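Local coordinates for protein AGR_C_1268p (Agrobacterium tumefaciens str. C58, PDB 2GHS) that probably binds a divalent metal ion and hydrolyses sugar lactones, as a regucalcin-like member of the SMP-30 gluconolactonase family, at residues Phe66-Arg71 against Arg135-Arg140. Sequence-based numbering, arbitrary orientation.
Sequences FNILER and RSNDGR. With EDO (1,2-ethanediol), chain D.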
loop_
_atom_site.group_PDB
_atom_site.type_symbol
_atom_site.label_atom_id
_atom_site.label_comp_id
_atom_site.label_asym_id
_atom_site.label_seq_id
_atom_site.Cartn_x
_atom_site.Cartn_y
_atom_site.Cartn_z
ATOM N N PHE A 66 -7.095 0.388 5.328
ATOM C CA PHE A 66 -8.240 -0.445 5.144
ATOM C C PHE A 66 -8.127 -1.784 5.851
ATOM O O PHE A 66 -7.046 -2.298 6.076
ATOM C CB PHE A 66 -8.462 -0.721 3.638
ATOM C CG PHE A 66 -8.740 0.494 2.831
ATOM C CD1 PHE A 66 -7.685 1.223 2.274
ATOM C CD2 PHE A 66 -10.033 0.886 2.587
ATOM C CE1 PHE A 66 -7.941 2.364 1.506
ATOM C CE2 PHE A 66 -10.308 2.017 1.848
ATOM C CZ PHE A 66 -9.261 2.766 1.313
ATOM N N ASN A 67 -9.287 -2.342 6.167
ATOM C CA ASN A 67 -9.445 -3.774 6.502
ATOM C C ASN A 67 -10.185 -4.379 5.325
ATOM O O ASN A 67 -11.394 -4.332 5.279
ATOM C CB ASN A 67 -10.194 -3.940 7.801
ATOM C CG ASN A 67 -10.136 -5.360 8.347
ATOM O OD1 ASN A 67 -9.438 -6.203 7.818
ATOM N ND2 ASN A 67 -10.870 -5.608 9.434
ATOM N N ILE A 68 -9.420 -4.863 4.345
ATOM C CA ILE A 68 -9.971 -5.044 2.987
ATOM C C ILE A 68 -11.200 -5.947 2.996
ATOM O O ILE A 68 -12.281 -5.567 2.524
ATOM C CB ILE A 68 -8.927 -5.612 1.975
ATOM C CG1 ILE A 68 -7.813 -4.616 1.708
ATOM C CG2 ILE A 68 -9.646 -5.956 0.623
ATOM C CD1 ILE A 68 -6.810 -5.143 0.695
ATOM N N LEU A 69 -11.027 -7.145 3.515
ATOM C CA LEU A 69 -12.042 -8.198 3.420
ATOM C C LEU A 69 -13.268 -7.901 4.272
ATOM O O LEU A 69 -14.318 -8.414 3.994
ATOM C CB LEU A 69 -11.444 -9.550 3.831
ATOM C CG LEU A 69 -10.180 -9.973 3.045
ATOM C CD1 LEU A 69 -9.638 -11.308 3.529
ATOM C CD2 LEU A 69 -10.479 -10.034 1.553
ATOM N N GLU A 70 -13.142 -7.028 5.276
ATOM C CA GLU A 70 -14.288 -6.636 6.113
ATOM C C GLU A 70 -14.941 -5.299 5.694
ATOM O O GLU A 70 -15.851 -4.792 6.379
ATOM C CB GLU A 70 -13.872 -6.547 7.584
ATOM C CG GLU A 70 -13.358 -7.868 8.137
ATOM C CD GLU A 70 -14.455 -8.822 8.603
ATOM O OE1 GLU A 70 -15.612 -8.727 8.140
ATOM O OE2 GLU A 70 -14.140 -9.673 9.461
ATOM N N ARG A 71 -14.458 -4.710 4.609
ATOM C CA ARG A 71 -15.070 -3.495 4.030
ATOM C C ARG A 71 -15.028 -2.323 5.015
ATOM O O ARG A 71 -16.035 -1.677 5.253
ATOM C CB ARG A 71 -16.487 -3.760 3.533
ATOM C CG ARG A 71 -16.601 -4.889 2.547
ATOM C CD ARG A 71 -18.017 -4.992 1.907
ATOM N NE ARG A 71 -19.016 -4.823 2.958
ATOM C CZ ARG A 71 -19.463 -5.778 3.754
ATOM N NH1 ARG A 71 -19.158 -7.025 3.519
ATOM N NH2 ARG A 71 -20.294 -5.488 4.749
ATOM N N ARG A 135 -10.799 -8.368 -7.276
ATOM C CA ARG A 135 -10.842 -7.233 -6.343
ATOM C C ARG A 135 -9.631 -6.337 -6.592
ATOM O O ARG A 135 -8.681 -6.727 -7.296
ATOM C CB ARG A 135 -10.889 -7.717 -4.886
ATOM C CG ARG A 135 -9.653 -8.493 -4.375
ATOM C CD ARG A 135 -9.758 -8.537 -2.892
ATOM N NE ARG A 135 -8.672 -9.241 -2.244
ATOM C CZ ARG A 135 -7.488 -8.738 -1.900
ATOM N NH1 ARG A 135 -7.133 -7.488 -2.183
ATOM N NH2 ARG A 135 -6.611 -9.533 -1.264
ATOM N N SER A 136 -9.691 -5.128 -6.061
ATOM C CA SER A 136 -8.514 -4.253 -6.073
ATOM C C SER A 136 -7.542 -4.630 -4.984
ATOM O O SER A 136 -7.912 -5.197 -3.965
ATOM C CB SER A 136 -8.864 -2.749 -5.985
ATOM O OG SER A 136 -9.581 -2.457 -4.793
ATOM N N ASN A 137 -6.285 -4.252 -5.165
ATOM C CA ASN A 137 -5.267 -4.515 -4.159
ATOM C C ASN A 137 -4.427 -3.232 -3.970
ATOM O O ASN A 137 -4.957 -2.131 -3.817
ATOM C CB ASN A 137 -4.454 -5.793 -4.531
ATOM C CG ASN A 137 -3.700 -6.368 -3.321
ATOM O OD1 ASN A 137 -4.310 -6.538 -2.274
ATOM N ND2 ASN A 137 -2.377 -6.680 -3.468
ATOM N N ASP A 138 -3.126 -3.383 -4.011
ATOM C CA ASP A 138 -2.156 -2.316 -3.747
ATOM C C ASP A 138 -2.322 -1.149 -4.733
ATOM O O ASP A 138 -2.545 -1.350 -5.920
ATOM C CB ASP A 138 -0.790 -2.933 -3.972
ATOM C CG ASP A 138 0.341 -1.983 -3.651
ATOM O OD1 ASP A 138 0.313 -1.320 -2.572
ATOM O OD2 ASP A 138 1.281 -1.918 -4.480
ATOM N N GLY A 139 -2.162 0.067 -4.264
ATOM C CA GLY A 139 -2.144 1.198 -5.198
ATOM C C GLY A 139 -1.335 2.310 -4.592
ATOM O O GLY A 139 -1.081 2.321 -3.384
ATOM N N ARG A 140 -0.866 3.242 -5.422
ATOM C CA ARG A 140 -0.132 4.404 -4.901
ATOM C C ARG A 140 -0.212 5.563 -5.892
ATOM O O ARG A 140 -0.249 5.337 -7.090
ATOM C CB ARG A 140 1.329 4.055 -4.586
ATOM C CG ARG A 140 1.990 5.120 -3.665
ATOM C CD ARG A 140 3.266 4.699 -3.030
ATOM N NE ARG A 140 3.100 3.462 -2.279
ATOM C CZ ARG A 140 2.528 3.397 -1.092
ATOM N NH1 ARG A 140 2.105 4.498 -0.515
ATOM N NH2 ARG A 140 2.366 2.220 -0.491
HETATM C C1 EDO D . -2.865 -9.492 -0.818
HETATM O O1 EDO D . -3.969 -8.660 -0.447
HETATM C C2 EDO D . -1.608 -8.867 -0.195
HETATM O O2 EDO D . -1.373 -7.538 -0.715
#
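I68 and L69 pack against the side chain of R135 without polar bonds. R135 can be followed from CB outward. Its CG lies between the backbone N and the carbonyl carbon, chi1 64°, and the chain then runs extended to NE. The methyl L69 CD2 comes loosely toward R135 NE, 4.3 Å away and oblique to the guanidinium. I68 crosses R135 at about a right angle and puts its CG2 over one guanidinium face. The closest touch is I68 CD1 to R135 NH1, 3.7 Å. NH1 also gives two hydrogen bonds within its own strand. One goes to the backbone, R135 NH1 to S136 O, 3.0 Å, nearly in the guanidinium plane. The other reaches N137 OD1, tilted from the amide plane. These two bonds, with the one from NH2, probably hold the guanidinium in its rotation. NH2 at the tip donates an almost straight bond to 1,2-ethanediol, R135 NH2 to EDO O1, 2.9 Å, at the guanidinium edge. The same hydroxyl donates to N137 OD1. N137 ND2 bonds the second hydroxyl, EDO O2, at 3.1 Å, and also P181 O. E52 OE2 and N182 ND2, from predicted metal-binding residues, also hydrogen-bond to the diol. R135 and N137 are predicted substrate residues, so the diol, probably from the crystallisation liquor, may occupy part of the substrate site. The arrangement fits the central active-site pocket of an SMP-30-type beta-propeller, where separate sheets converge.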